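Local coordinates for Ras-related protein Rab-7L1 (Homo sapiens, PDB 6HH2), which binds GTP and GDP as a Rab-family small GTPase of vesicle trafficking, recruiting the kinase LRRK2 to the Golgi complex and stimulating its activity, at residues Q28-D33 and L62-I67; A86-F91 and R170-K175; P122-A127 and N166-V171; D143-S146 and G150-G153; G153-S158 and N162-E167. The protein carries 4 engineered substitutions. All coordinates share one frame; numbering follows the deposited sequence.

Interaction 1 (Q28-D33 and L62-I67)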
# COMPACT_ATOMS: atom_id res chain seq x y z
N GLN A 28 -5.47 9.75 1.22
CA GLN A 28 -6.52 10.77 1.16
C GLN A 28 -7.45 10.54 -0.01
O GLN A 28 -8.65 10.79 0.11
CB GLN A 28 -5.87 12.14 1.04
CG GLN A 28 -5.17 12.54 2.33
CD GLN A 28 -4.36 13.82 2.19
OE1 GLN A 28 -3.87 14.16 1.10
NE2 GLN A 28 -4.23 14.55 3.28
N ARG A 29 -6.95 10.01 -1.12
CA ARG A 29 -7.81 9.79 -2.27
C ARG A 29 -8.64 8.51 -2.15
O ARG A 29 -9.84 8.48 -2.53
CB ARG A 29 -6.97 9.76 -3.54
CG ARG A 29 -7.84 10.10 -4.74
CD ARG A 29 -7.14 9.84 -6.02
NE ARG A 29 -6.52 11.01 -6.65
CZ ARG A 29 -7.17 11.96 -7.32
NH1 ARG A 29 -8.50 11.96 -7.39
NH2 ARG A 29 -6.49 12.93 -7.90
N TYR A 30 -8.03 7.47 -1.64
CA TYR A 30 -8.65 6.14 -1.64
C TYR A 30 -9.48 5.82 -0.38
O TYR A 30 -10.42 5.01 -0.45
CB TYR A 30 -7.57 5.06 -1.83
CG TYR A 30 -8.20 3.74 -2.13
CD1 TYR A 30 -8.79 3.51 -3.38
CD2 TYR A 30 -8.23 2.73 -1.18
CE1 TYR A 30 -9.45 2.29 -3.65
CE2 TYR A 30 -8.87 1.52 -1.44
CZ TYR A 30 -9.45 1.31 -2.69
OH TYR A 30 -10.10 0.14 -2.97
N SER A 31 -9.21 6.48 0.74
CA SER A 31 -10.02 6.26 1.94
C SER A 31 -11.39 6.91 1.75
O SER A 31 -11.67 7.55 0.74
CB SER A 31 -9.34 6.87 3.16
OG SER A 31 -9.45 8.30 3.08
N GLN A 32 -12.26 6.75 2.74
CA GLN A 32 -13.55 7.43 2.63
C GLN A 32 -13.53 8.86 3.11
O GLN A 32 -14.61 9.49 3.15
CB GLN A 32 -14.60 6.68 3.47
CG GLN A 32 -14.44 6.83 5.00
CD GLN A 32 -15.70 6.28 5.72
OE1 GLN A 32 -16.00 5.08 5.61
NE2 GLN A 32 -16.43 7.15 6.42
N ASP A 33 -12.37 9.41 3.42
CA ASP A 33 -12.32 10.69 4.14
C ASP A 33 -12.86 11.86 3.33
O ASP A 33 -13.37 12.83 3.92
CB ASP A 33 -10.89 10.95 4.63
CG ASP A 33 -10.51 10.03 5.77
OD1 ASP A 33 -11.37 9.21 6.18
OD2 ASP A 33 -9.36 10.13 6.25
N LEU A 62 -11.30 -1.73 5.03
CA LEU A 62 -9.85 -1.59 4.95
C LEU A 62 -9.40 -0.52 5.93
O LEU A 62 -9.96 0.58 5.95
CB LEU A 62 -9.40 -1.11 3.58
CG LEU A 62 -9.86 -1.91 2.39
CD1 LEU A 62 -9.19 -1.27 1.16
CD2 LEU A 62 -9.45 -3.36 2.58
N GLN A 63 -8.39 -0.82 6.74
CA GLN A 63 -7.63 0.17 7.50
C GLN A 63 -6.39 0.50 6.69
O GLN A 63 -5.56 -0.38 6.41
CB GLN A 63 -7.19 -0.38 8.85
CG GLN A 63 -8.34 -0.77 9.77
CD GLN A 63 -7.85 -1.29 11.11
OE1 GLN A 63 -6.63 -1.48 11.28
NE2 GLN A 63 -8.76 -1.53 12.04
N LEU A 64 -6.26 1.75 6.28
CA LEU A 64 -5.12 2.20 5.50
C LEU A 64 -4.13 2.90 6.46
O LEU A 64 -4.42 3.97 6.99
CB LEU A 64 -5.58 3.17 4.41
CG LEU A 64 -6.61 2.57 3.45
CD1 LEU A 64 -7.29 3.69 2.66
CD2 LEU A 64 -5.89 1.53 2.54
N TRP A 65 -2.96 2.27 6.67
CA TRP A 65 -1.99 2.74 7.67
C TRP A 65 -0.84 3.41 6.94
O TRP A 65 -0.05 2.75 6.28
CB TRP A 65 -1.49 1.56 8.50
CG TRP A 65 -2.42 1.07 9.53
CD1 TRP A 65 -3.65 0.43 9.33
CD2 TRP A 65 -2.22 1.13 10.93
NE1 TRP A 65 -4.20 0.08 10.55
CE2 TRP A 65 -3.34 0.50 11.55
CE3 TRP A 65 -1.17 1.61 11.72
CZ2 TRP A 65 -3.47 0.39 12.94
CZ3 TRP A 65 -1.28 1.49 13.10
CH2 TRP A 65 -2.43 0.88 13.70
N ASP A 66 -0.71 4.73 7.07
CA ASP A 66 0.39 5.49 6.43
C ASP A 66 1.57 5.55 7.41
O ASP A 66 1.43 6.02 8.55
CB ASP A 66 -0.18 6.89 6.19
CG ASP A 66 0.74 7.87 5.50
OD1 ASP A 66 1.95 7.67 5.36
OD2 ASP A 66 0.16 8.91 5.13
N ILE A 67 2.75 5.08 6.97
CA ILE A 67 3.90 5.06 7.89
C ILE A 67 4.31 6.46 8.32
O ILE A 67 4.94 6.61 9.37
CB ILE A 67 5.07 4.24 7.29
CG1 ILE A 67 6.21 4.09 8.31
CG2 ILE A 67 5.59 4.85 6.00
CD1 ILE A 67 6.91 2.80 8.12

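Interaction 2 (A86-F91 and R170-K175). Engineered in segment 86-91: Ala87 (natural residue Cys).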
# COMPACT_ATOMS: atom_id res chain seq x y z
N ALA A 86 -1.55 -6.95 4.06
CA ALA A 86 -0.90 -6.64 2.78
C ALA A 86 -0.11 -5.37 2.97
O ALA A 86 -0.35 -4.59 3.91
CB ALA A 86 -1.92 -6.40 1.63
N ALA A 87 0.81 -5.13 2.04
CA ALA A 87 1.54 -3.88 2.00
C ALA A 87 1.53 -3.32 0.59
O ALA A 87 1.63 -4.08 -0.39
CB ALA A 87 3.00 -4.09 2.41
N VAL A 88 1.35 -2.01 0.50
CA VAL A 88 1.51 -1.24 -0.72
C VAL A 88 2.81 -0.49 -0.55
O VAL A 88 2.94 0.31 0.40
CB VAL A 88 0.38 -0.24 -0.86
CG1 VAL A 88 0.57 0.66 -2.08
CG2 VAL A 88 -0.98 -0.97 -1.02
N ILE A 89 3.82 -0.80 -1.33
CA ILE A 89 5.15 -0.19 -1.26
C ILE A 89 5.28 0.78 -2.43
O ILE A 89 5.23 0.35 -3.60
CB ILE A 89 6.27 -1.23 -1.25
CG1 ILE A 89 6.03 -2.20 -0.07
CG2 ILE A 89 7.64 -0.51 -1.17
CD1 ILE A 89 7.15 -3.20 0.19
N MET A 90 5.35 2.07 -2.14
CA MET A 90 5.32 3.12 -3.15
C MET A 90 6.68 3.70 -3.37
O MET A 90 7.44 3.86 -2.42
CB MET A 90 4.36 4.25 -2.77
CG MET A 90 2.94 3.79 -2.55
SD MET A 90 1.79 5.15 -2.22
CE MET A 90 2.33 6.44 -3.38
N PHE A 91 6.99 3.98 -4.63
CA PHE A 91 8.15 4.77 -4.99
C PHE A 91 7.76 5.84 -6.00
O PHE A 91 6.68 5.82 -6.59
CB PHE A 91 9.37 3.91 -5.37
CG PHE A 91 9.28 3.29 -6.73
CD1 PHE A 91 8.58 2.08 -6.93
CD2 PHE A 91 9.88 3.93 -7.83
CE1 PHE A 91 8.49 1.53 -8.21
CE2 PHE A 91 9.81 3.37 -9.11
CZ PHE A 91 9.14 2.16 -9.30
N ARG A 170 -8.17 -2.49 -6.02
CA ARG A 170 -9.20 -3.50 -6.15
C ARG A 170 -8.59 -4.90 -6.29
O ARG A 170 -9.04 -5.85 -5.66
CB ARG A 170 -10.11 -3.20 -7.35
CG ARG A 170 -11.20 -4.23 -7.48
CD ARG A 170 -12.08 -4.02 -8.74
NE ARG A 170 -11.32 -4.05 -10.01
CZ ARG A 170 -10.83 -5.16 -10.57
NH1 ARG A 170 -11.01 -6.36 -10.02
NH2 ARG A 170 -10.16 -5.05 -11.72
N VAL A 171 -7.53 -5.03 -7.11
CA VAL A 171 -6.96 -6.37 -7.28
C VAL A 171 -6.26 -6.81 -6.00
O VAL A 171 -6.23 -8.01 -5.69
CB VAL A 171 -6.09 -6.50 -8.54
CG1 VAL A 171 -6.90 -6.13 -9.81
CG2 VAL A 171 -4.78 -5.75 -8.39
N LEU A 172 -5.73 -5.87 -5.23
CA LEU A 172 -5.17 -6.23 -3.93
C LEU A 172 -6.26 -6.71 -2.96
O LEU A 172 -6.05 -7.68 -2.23
CB LEU A 172 -4.39 -5.05 -3.36
CG LEU A 172 -3.66 -5.33 -2.05
CD1 LEU A 172 -2.59 -6.40 -2.22
CD2 LEU A 172 -3.05 -4.02 -1.53
N ILE A 173 -7.42 -6.03 -2.93
CA ILE A 173 -8.53 -6.52 -2.10
C ILE A 173 -8.92 -7.92 -2.48
O ILE A 173 -9.18 -8.77 -1.61
CB ILE A 173 -9.73 -5.57 -2.22
CG1 ILE A 173 -9.37 -4.23 -1.62
CG2 ILE A 173 -11.01 -6.18 -1.55
CD1 ILE A 173 -10.46 -3.11 -1.94
N GLU A 174 -9.02 -8.18 -3.78
CA GLU A 174 -9.44 -9.51 -4.20
C GLU A 174 -8.43 -10.55 -3.78
O GLU A 174 -8.82 -11.66 -3.37
CB GLU A 174 -9.76 -9.52 -5.69
CG GLU A 174 -10.86 -8.48 -6.04
CD GLU A 174 -11.37 -8.57 -7.45
OE1 GLU A 174 -11.01 -9.57 -8.11
OE2 GLU A 174 -12.16 -7.70 -7.90
N LYS A 175 -7.15 -10.19 -3.77
CA LYS A 175 -6.14 -11.14 -3.29
C LYS A 175 -6.24 -11.36 -1.79
O LYS A 175 -6.06 -12.49 -1.30
CB LYS A 175 -4.74 -10.62 -3.66
CG LYS A 175 -3.59 -11.50 -3.11
CD LYS A 175 -3.56 -12.85 -3.82
CE LYS A 175 -2.80 -12.74 -5.13
NZ LYS A 175 -2.70 -14.12 -5.69

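Interaction 3 (P122-A127 and N166-V171). Engineered in segment 122-127: Ala123 (natural residue Cys).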
# COMPACT_ATOMS: atom_id res chain seq x y z
N PRO A 122 1.05 -10.40 0.98
CA PRO A 122 1.13 -9.79 -0.36
C PRO A 122 1.69 -8.37 -0.33
O PRO A 122 1.38 -7.57 0.56
CB PRO A 122 -0.34 -9.74 -0.83
CG PRO A 122 -1.07 -10.61 0.04
CD PRO A 122 -0.34 -10.76 1.33
N ALA A 123 2.49 -8.04 -1.35
CA ALA A 123 3.16 -6.76 -1.45
C ALA A 123 3.02 -6.25 -2.87
O ALA A 123 3.43 -6.94 -3.83
CB ALA A 123 4.64 -6.89 -1.08
N LEU A 124 2.35 -5.10 -3.02
CA LEU A 124 2.07 -4.47 -4.31
C LEU A 124 2.99 -3.27 -4.46
O LEU A 124 2.99 -2.38 -3.59
CB LEU A 124 0.61 -4.03 -4.34
CG LEU A 124 0.25 -3.20 -5.55
CD1 LEU A 124 0.49 -3.97 -6.90
CD2 LEU A 124 -1.21 -2.78 -5.42
N LEU A 125 3.85 -3.28 -5.45
CA LEU A 125 4.78 -2.19 -5.72
C LEU A 125 4.13 -1.17 -6.65
O LEU A 125 3.71 -1.54 -7.75
CB LEU A 125 6.05 -2.78 -6.32
CG LEU A 125 7.16 -1.77 -6.68
CD1 LEU A 125 7.78 -1.16 -5.41
CD2 LEU A 125 8.28 -2.47 -7.52
N LEU A 126 3.99 0.09 -6.20
CA LEU A 126 3.39 1.14 -7.01
C LEU A 126 4.48 2.11 -7.49
O LEU A 126 5.12 2.79 -6.66
CB LEU A 126 2.32 1.91 -6.26
CG LEU A 126 1.11 1.09 -5.78
CD1 LEU A 126 0.06 2.05 -5.29
CD2 LEU A 126 0.49 0.27 -6.91
N ALA A 127 4.65 2.17 -8.80
CA ALA A 127 5.56 3.12 -9.45
C ALA A 127 4.75 4.38 -9.65
O ALA A 127 4.11 4.58 -10.71
CB ALA A 127 6.02 2.51 -10.79
N ASN A 166 -7.64 3.08 -8.21
CA ASN A 166 -8.74 2.24 -7.75
C ASN A 166 -8.56 0.80 -8.21
O ASN A 166 -8.88 -0.15 -7.47
CB ASN A 166 -10.05 2.78 -8.28
CG ASN A 166 -10.40 4.13 -7.62
OD1 ASN A 166 -9.80 4.53 -6.62
ND2 ASN A 166 -11.38 4.80 -8.21
N GLU A 167 -8.07 0.60 -9.43
CA GLU A 167 -7.97 -0.76 -9.95
C GLU A 167 -6.81 -1.52 -9.29
O GLU A 167 -6.96 -2.71 -9.01
CB GLU A 167 -7.81 -0.70 -11.46
CG GLU A 167 -9.10 -0.36 -12.21
CD GLU A 167 -10.09 -1.49 -12.13
OE1 GLU A 167 -10.89 -1.52 -11.16
OE2 GLU A 167 -10.07 -2.40 -12.98
N ALA A 168 -5.70 -0.85 -9.05
CA ALA A 168 -4.62 -1.51 -8.32
C ALA A 168 -5.09 -1.93 -6.93
O ALA A 168 -4.84 -3.08 -6.50
CB ALA A 168 -3.43 -0.57 -8.23
N MET A 169 -5.77 -1.01 -6.20
CA MET A 169 -6.28 -1.42 -4.89
C MET A 169 -7.32 -2.52 -4.99
O MET A 169 -7.37 -3.40 -4.11
CB MET A 169 -6.89 -0.21 -4.18
CG MET A 169 -5.88 0.88 -3.84
SD MET A 169 -4.43 0.26 -2.83
CE MET A 169 -5.33 -0.16 -1.33
N ARG A 170 -8.17 -2.49 -6.02
CA ARG A 170 -9.20 -3.50 -6.15
C ARG A 170 -8.59 -4.90 -6.29
O ARG A 170 -9.04 -5.85 -5.66
CB ARG A 170 -10.11 -3.20 -7.35
CG ARG A 170 -11.20 -4.23 -7.48
CD ARG A 170 -12.08 -4.02 -8.74
NE ARG A 170 -11.32 -4.05 -10.01
CZ ARG A 170 -10.83 -5.16 -10.57
NH1 ARG A 170 -11.01 -6.36 -10.02
NH2 ARG A 170 -10.16 -5.05 -11.72
N VAL A 171 -7.53 -5.03 -7.11
CA VAL A 171 -6.96 -6.37 -7.28
C VAL A 171 -6.26 -6.81 -6.00
O VAL A 171 -6.23 -8.01 -5.69
CB VAL A 171 -6.09 -6.50 -8.54
CG1 VAL A 171 -6.90 -6.13 -9.81
CG2 VAL A 171 -4.78 -5.75 -8.39

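Interaction 4 (D143-S146 and G150-G153)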
# COMPACT_ATOMS: atom_id res chain seq x y z
N ASP A 143 10.15 -4.34 -13.56
CA ASP A 143 9.68 -5.72 -13.56
C ASP A 143 10.74 -6.67 -13.03
O ASP A 143 10.42 -7.58 -12.26
CB ASP A 143 9.22 -6.15 -14.96
CG ASP A 143 8.49 -7.51 -14.94
OD1 ASP A 143 7.40 -7.53 -14.32
OD2 ASP A 143 9.05 -8.49 -15.49
N ARG A 144 11.99 -6.53 -13.47
CA ARG A 144 13.04 -7.41 -12.95
C ARG A 144 13.20 -7.23 -11.44
O ARG A 144 13.36 -8.20 -10.70
CB ARG A 144 14.36 -7.09 -13.64
CG ARG A 144 14.44 -7.59 -15.09
CD ARG A 144 15.87 -7.64 -15.61
NE ARG A 144 16.51 -6.31 -15.58
CZ ARG A 144 16.33 -5.39 -16.53
NH1 ARG A 144 15.51 -5.64 -17.55
NH2 ARG A 144 16.95 -4.21 -16.44
N PHE A 145 13.12 -5.98 -10.98
CA PHE A 145 13.23 -5.70 -9.55
C PHE A 145 12.07 -6.30 -8.78
O PHE A 145 12.26 -6.90 -7.72
CB PHE A 145 13.28 -4.17 -9.40
CG PHE A 145 13.26 -3.66 -8.00
CD1 PHE A 145 12.04 -3.46 -7.37
CD2 PHE A 145 14.44 -3.27 -7.38
CE1 PHE A 145 11.96 -2.91 -6.10
CE2 PHE A 145 14.38 -2.67 -6.08
CZ PHE A 145 13.11 -2.53 -5.46
N SER A 146 10.85 -6.19 -9.32
CA SER A 146 9.70 -6.73 -8.61
C SER A 146 9.86 -8.24 -8.45
O SER A 146 9.58 -8.79 -7.38
CB SER A 146 8.48 -6.35 -9.45
OG SER A 146 7.26 -6.78 -8.87
N GLY A 150 10.55 -10.51 -4.84
CA GLY A 150 9.44 -11.26 -4.30
C GLY A 150 8.15 -10.50 -4.13
O GLY A 150 7.33 -10.90 -3.31
N PHE A 151 7.95 -9.43 -4.88
CA PHE A 151 6.68 -8.73 -4.81
C PHE A 151 5.58 -9.55 -5.46
O PHE A 151 5.83 -10.35 -6.38
CB PHE A 151 6.76 -7.39 -5.55
CG PHE A 151 7.50 -6.33 -4.77
CD1 PHE A 151 8.88 -6.21 -4.89
CD2 PHE A 151 6.77 -5.46 -3.99
CE1 PHE A 151 9.57 -5.21 -4.14
CE2 PHE A 151 7.47 -4.47 -3.21
CZ PHE A 151 8.83 -4.35 -3.34
N THR A 152 4.34 -9.35 -4.99
CA THR A 152 3.21 -10.01 -5.64
C THR A 152 3.04 -9.45 -7.02
O THR A 152 2.73 -10.20 -7.96
CB THR A 152 1.93 -9.79 -4.82
OG1 THR A 152 2.23 -10.20 -3.45
CG2 THR A 152 0.78 -10.66 -5.35
N GLY A 153 3.24 -8.16 -7.21
CA GLY A 153 3.23 -7.57 -8.54
C GLY A 153 3.52 -6.10 -8.42
O GLY A 153 3.76 -5.58 -7.31
O HOH W 1 6.23 -8.98 -9.22

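Interaction 5 (G153-S158 and N162-E167). With GDP (guanosine-5'-diphosphate), chain B.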
# COMPACT_ATOMS: atom_id res chain seq x y z
N GLY A 153 3.24 -8.16 -7.21
CA GLY A 153 3.23 -7.57 -8.54
C GLY A 153 3.52 -6.10 -8.42
O GLY A 153 3.76 -5.58 -7.31
N TRP A 154 3.43 -5.41 -9.56
CA TRP A 154 3.71 -3.99 -9.63
C TRP A 154 2.86 -3.36 -10.73
O TRP A 154 2.46 -4.04 -11.69
CB TRP A 154 5.22 -3.71 -9.89
CG TRP A 154 5.62 -4.01 -11.34
CD1 TRP A 154 5.99 -5.21 -11.86
CD2 TRP A 154 5.68 -3.06 -12.42
NE1 TRP A 154 6.32 -5.07 -13.23
CE2 TRP A 154 6.14 -3.74 -13.56
CE3 TRP A 154 5.45 -1.68 -12.49
CZ2 TRP A 154 6.32 -3.07 -14.81
CZ3 TRP A 154 5.65 -1.02 -13.69
CH2 TRP A 154 6.07 -1.71 -14.83
N THR A 155 2.59 -2.05 -10.56
CA THR A 155 2.00 -1.27 -11.63
C THR A 155 2.38 0.18 -11.48
O THR A 155 2.76 0.65 -10.41
CB THR A 155 0.47 -1.44 -11.65
OG1 THR A 155 -0.10 -0.78 -12.80
CG2 THR A 155 -0.19 -0.90 -10.41
N GLU A 156 2.28 0.91 -12.58
CA GLU A 156 2.47 2.34 -12.55
C GLU A 156 1.17 2.99 -12.14
O GLU A 156 0.08 2.49 -12.43
CB GLU A 156 2.91 2.86 -13.92
CG GLU A 156 1.86 2.75 -14.99
CD GLU A 156 2.25 3.42 -16.30
OE1 GLU A 156 3.44 3.44 -16.64
OE2 GLU A 156 1.33 3.82 -17.06
N THR A 157 1.28 4.10 -11.40
CA THR A 157 0.10 4.82 -10.93
C THR A 157 0.41 6.31 -10.97
O THR A 157 1.58 6.73 -11.02
CB THR A 157 -0.23 4.51 -9.46
OG1 THR A 157 0.88 4.89 -8.61
CG2 THR A 157 -0.51 3.04 -9.28
N SER A 158 -0.65 7.11 -11.07
CA SER A 158 -0.56 8.54 -10.79
C SER A 158 -1.64 8.88 -9.78
O SER A 158 -2.82 8.95 -10.14
CB SER A 158 -0.67 9.37 -12.08
OG SER A 158 -0.71 10.77 -11.76
N ASN A 162 -5.21 10.31 -10.74
CA ASN A 162 -6.08 9.20 -10.37
C ASN A 162 -6.01 8.08 -11.40
O ASN A 162 -7.03 7.48 -11.76
CB ASN A 162 -7.52 9.65 -10.11
CG ASN A 162 -8.30 8.69 -9.21
OD1 ASN A 162 -7.75 8.02 -8.33
ND2 ASN A 162 -9.62 8.64 -9.43
N LYS A 163 -4.81 7.80 -11.89
CA LYS A 163 -4.55 6.74 -12.87
C LYS A 163 -4.17 5.45 -12.14
O LYS A 163 -3.14 5.40 -11.45
CB LYS A 163 -3.45 7.10 -13.87
CG LYS A 163 -3.22 6.01 -14.97
CD LYS A 163 -2.06 6.40 -15.88
CE LYS A 163 -1.97 5.48 -17.09
NZ LYS A 163 -0.88 5.98 -18.00
N ASN A 164 -4.93 4.38 -12.41
CA ASN A 164 -4.69 3.03 -11.91
C ASN A 164 -4.87 2.87 -10.40
O ASN A 164 -4.63 1.79 -9.90
CB ASN A 164 -3.31 2.44 -12.27
CG ASN A 164 -3.20 1.94 -13.70
OD1 ASN A 164 -4.14 1.38 -14.28
ND2 ASN A 164 -2.02 2.13 -14.28
N ILE A 165 -5.28 3.90 -9.66
CA ILE A 165 -5.32 3.80 -8.20
C ILE A 165 -6.40 2.83 -7.77
O ILE A 165 -6.15 1.86 -7.04
CB ILE A 165 -5.58 5.17 -7.58
CG1 ILE A 165 -4.47 6.15 -7.99
CG2 ILE A 165 -5.80 5.01 -6.07
CD1 ILE A 165 -3.12 5.74 -7.53
N ASN A 166 -7.64 3.08 -8.21
CA ASN A 166 -8.74 2.24 -7.75
C ASN A 166 -8.56 0.80 -8.21
O ASN A 166 -8.88 -0.15 -7.47
CB ASN A 166 -10.05 2.78 -8.28
CG ASN A 166 -10.40 4.13 -7.62
OD1 ASN A 166 -9.80 4.53 -6.62
ND2 ASN A 166 -11.38 4.80 -8.21
N GLU A 167 -8.07 0.60 -9.43
CA GLU A 167 -7.97 -0.76 -9.95
C GLU A 167 -6.81 -1.52 -9.29
O GLU A 167 -6.96 -2.71 -9.01
CB GLU A 167 -7.81 -0.70 -11.46
CG GLU A 167 -9.10 -0.36 -12.21
CD GLU A 167 -10.09 -1.49 -12.13
OE1 GLU A 167 -10.89 -1.52 -11.16
OE2 GLU A 167 -10.07 -2.40 -12.98
PB GDP B . 4.34 11.25 1.16
O1B GDP B . 4.77 9.92 0.64
O2B GDP B . 5.45 12.07 1.73
O3B GDP B . 3.14 11.17 2.09
O3A GDP B . 3.89 12.06 -0.18
PA GDP B . 2.69 13.09 -0.37
O1A GDP B . 1.37 12.38 -0.54
O2A GDP B . 2.78 14.14 0.72
O5' GDP B . 3.05 13.76 -1.78
C5' GDP B . 4.24 14.50 -1.96
C4' GDP B . 4.07 15.45 -3.14
O4' GDP B . 3.94 14.65 -4.36
C3' GDP B . 2.77 16.22 -3.02
O3' GDP B . 3.04 17.52 -3.56
C2' GDP B . 1.81 15.46 -3.91
O2' GDP B . 0.83 16.34 -4.45
C1' GDP B . 2.74 15.00 -4.99
N9 GDP B . 2.25 13.79 -5.67
C8 GDP B . 1.73 12.69 -5.06
N7 GDP B . 1.41 11.74 -6.00
C5 GDP B . 1.75 12.27 -7.20
C6 GDP B . 1.68 11.82 -8.59
O6 GDP B . 1.18 10.72 -8.89
N1 GDP B . 2.16 12.67 -9.51
C2 GDP B . 2.67 13.89 -9.28
N2 GDP B . 3.10 14.70 -10.32
N3 GDP B . 2.72 14.37 -8.02
C4 GDP B . 2.29 13.59 -7.00

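Interaction 1 (Q28-D33 and L62-I67)
The CD1 methyls of Leu62 and Leu64 meet the edge of the Tyr30 ring and the CA and CB of Ser31. Tyr30 CE2 lies 3.8 Å from Leu62 CD1, which sits close to the ring plane, and Tyr30 CD2 lies 4.1 Å from Leu64 CD1. Leu64 CD1 is also 3.8 Å from both Ser31 CA and Ser31 CB, where the chain leaves helix 23-30. Tyr30 holds CG anti to its backbone N (chi1 -168°), which swings the ring off the helix end toward strand 58-66. Further out, Met169 and Ile173 of helix 165-178 pack on the same ring, and Lys50 adds a cation-pi contact. Ser31 OG stays with its own turn, hydrogen-bonded to Val27 O and accepting from Asp33 N at 3.1 Å in an ST turn, ahead of Tyr39 and Lys40, both GTP-binding residues. No hydrogen bond joins the two segments, and all four touching residues are buried; the helix end is seated on the sheet by apolar contact.

Interaction 2 (A86-F91 and R170-K175)
Strand 86-92, in the interior of the six-stranded sheet of the small GTPase fold, is covered here by the C-terminal helix 165-178, and Leu172 is the helix residue that reaches it. Its two methyls divide the work. Leu172 CD1 lies 3.9 Å from Ala86 CB, whereas Leu172 CD2 comes to 3.7 Å from Val88 CG2 and also stands 4.1 Å from Ala86 CB. The fork of the leucine is thus set over two residues on the same face of the strand, two positions apart. With CG anti to the backbone N (chi1 -175°), Leu172 extends from the helix toward the sheet. Val88 offers CG2, the branch beside its own backbone N, and the two side chains meet at a slant.

In this P-loop NTPase architecture a central sheet carries helices on both faces. The opposite face of the same strand packs against helix 96-112, where Ala87, an engineered residue in place of the natural cysteine, touches Leu109. Backbone hydrogen bonds tie Ala86 and Val88 to Leu14 on one neighbouring strand, and Ala87 to Leu124 on the other. On the helix, away from the strand, Arg170 NH1 forms a salt bridge with Glu174 OE2 at 2.8 Å, one turn on; the oxygen lies in the guanidinium plane, but the nitrogen meets the carboxylate from above its plane.

Interaction 3 (P122-A127 and N166-V171)
Leu124 and Leu126, two residues apart on strand 123-128, both direct a CD2 methyl at Ala168 of helix 165-178, and these three residues form the close part of the contact. Each of these methyls lies 4.2 Å from Ala168 CB, so the small alanine side chain faces the pair. Leu124 comes nearer still to the helix backbone: its CD2 is 3.8 Å from Ala168 O. Its CG stands anti to the backbone N (chi1 171°), carrying the branch out from the sheet. Leu126 is also packed against Val88 and Leu26, on the buried flank.

The outward flank of the helix is polar by contrast and meets solvent, Glu167 being exposed and Arg170 partly so. Arg170 grips Glu167 side-on with two nitrogens, NE to OE1 at 2.8 Å and NH2 to OE2 at 2.9 Å. Both bonds are nearly straight, and both oxygens lie in the guanidinium plane, although the carboxylate itself is tilted. An amphipathic helix laid with its apolar side on parallel strands is the arrangement found in the alpha/beta fold of Ras-like GTPases.

Interaction 4 (D143-S146 and G150-G153)
The rings of Phe145 and Phe151 approach obliquely, with their CE1 atoms 3.9 Å apart. At the edge of the Phe151 ring, near its plane, lies Ser146 O, 3.7 Å from Phe151 CD1. Beyond the pair, Phe99 meets the Phe145 ring, Lys106 makes a cation-pi contact with Phe151, and Leu125 touches both phenylalanines. Phe151 CB comes within 3.4 Å of Ser146 OG.

The backbone here forms a Schellman motif that ends helix 139-148. Phe151 N donates to Ser146 O at 3.1 Å, with an N-H...O angle of 155°, and Gly150 N pairs with Lys147 O, while Gly150, at positive phi (76°), is the C-prime residue that turns the chain out of the helix and back beside it. The chain then passes through Thr152 into strand 153-156, the edge strand of the sheet. Ser146 points OG anti to its backbone N (chi1 -178°), toward a water; the distance from Ser146 OG to this water, 2.5 Å, is unusually short, and the strength of the bond is doubtful. The same water donates to Phe151 O at 3.2 Å. Beyond the turn, Thr152 OG1 is hydrogen-bonded to Ala123 N, and backbone bonds from Thr152 and Gly153 attach the segment to strand 123-128.

Interaction 5 (G153-S158 and N162-E167)
Lys163 runs out from its backbone toward Glu156 as a fully extended chain. Its CB packs 4.0 Å from Ser158 CB, CE passes 3.7 Å from Glu156 OE2, and NZ ends in a salt bridge to that oxygen at 3.2 Å, met nearly head-on. The other carboxylate oxygen, OE1, pairs with Arg139, so Glu156 lies between two cationic groups.

The backbones beneath form a single antiparallel hydrogen-bonded pair. Ser158 N donates a hydrogen bond to Lys163 O at 3.0 Å, in the carbonyl plane on a lone pair, and Lys163 N returns one to Ser158 O at 2.9 Å. Asn162 and Lys163 both face Ser158, making a G1 beta bulge just before helix 165-178. Asn164, at the N-cap position, makes no capping bond with its side chain; instead, in the conformer described, Asn164 ND2 reaches across to Glu156 O at 2.8 Å, with an N-H...O angle of 148°. On the inner side Ile165 CD1 packs 3.7 Å from Thr157 CB.

Ser158 belongs to the GDP pocket: its CA lies 3.4 Å from the guanine O6, and its OG is hydrogen-bonded to Asp131 OD1 and to Glu161 N. Two backbone hydrogen bonds, one from the Asn164 side chain and a salt bridge are consistent with holding the chain at Ser158 beside O6; the two cations near Glu156 would be expected to stabilise its charge.

Helix 165-178 unites most of the set. Interactions 2 and 3, with centres 4 Å apart, lay successive turns of it on the neighbouring strands 86-92 and 123-128, and interaction 5 sets its start against the end of strand 153-156. Interaction 1 abuts the same helix: Tyr30 CZ lies 3.3 Å from Met169 CB, and Tyr30 OH is 3.4 Å from Ile173 CD1. Interaction 4 stands off from interaction 1, with centres 24 Å apart, yet meets interaction 5 where Asp143 OD1 and Trp154 NE1 pair at 2.9 Å. Interaction 5 touches GDP; the side chain of Leu126 in interaction 3 is about 9 Å from the nucleotide, and that of Tyr30 about 12 Å.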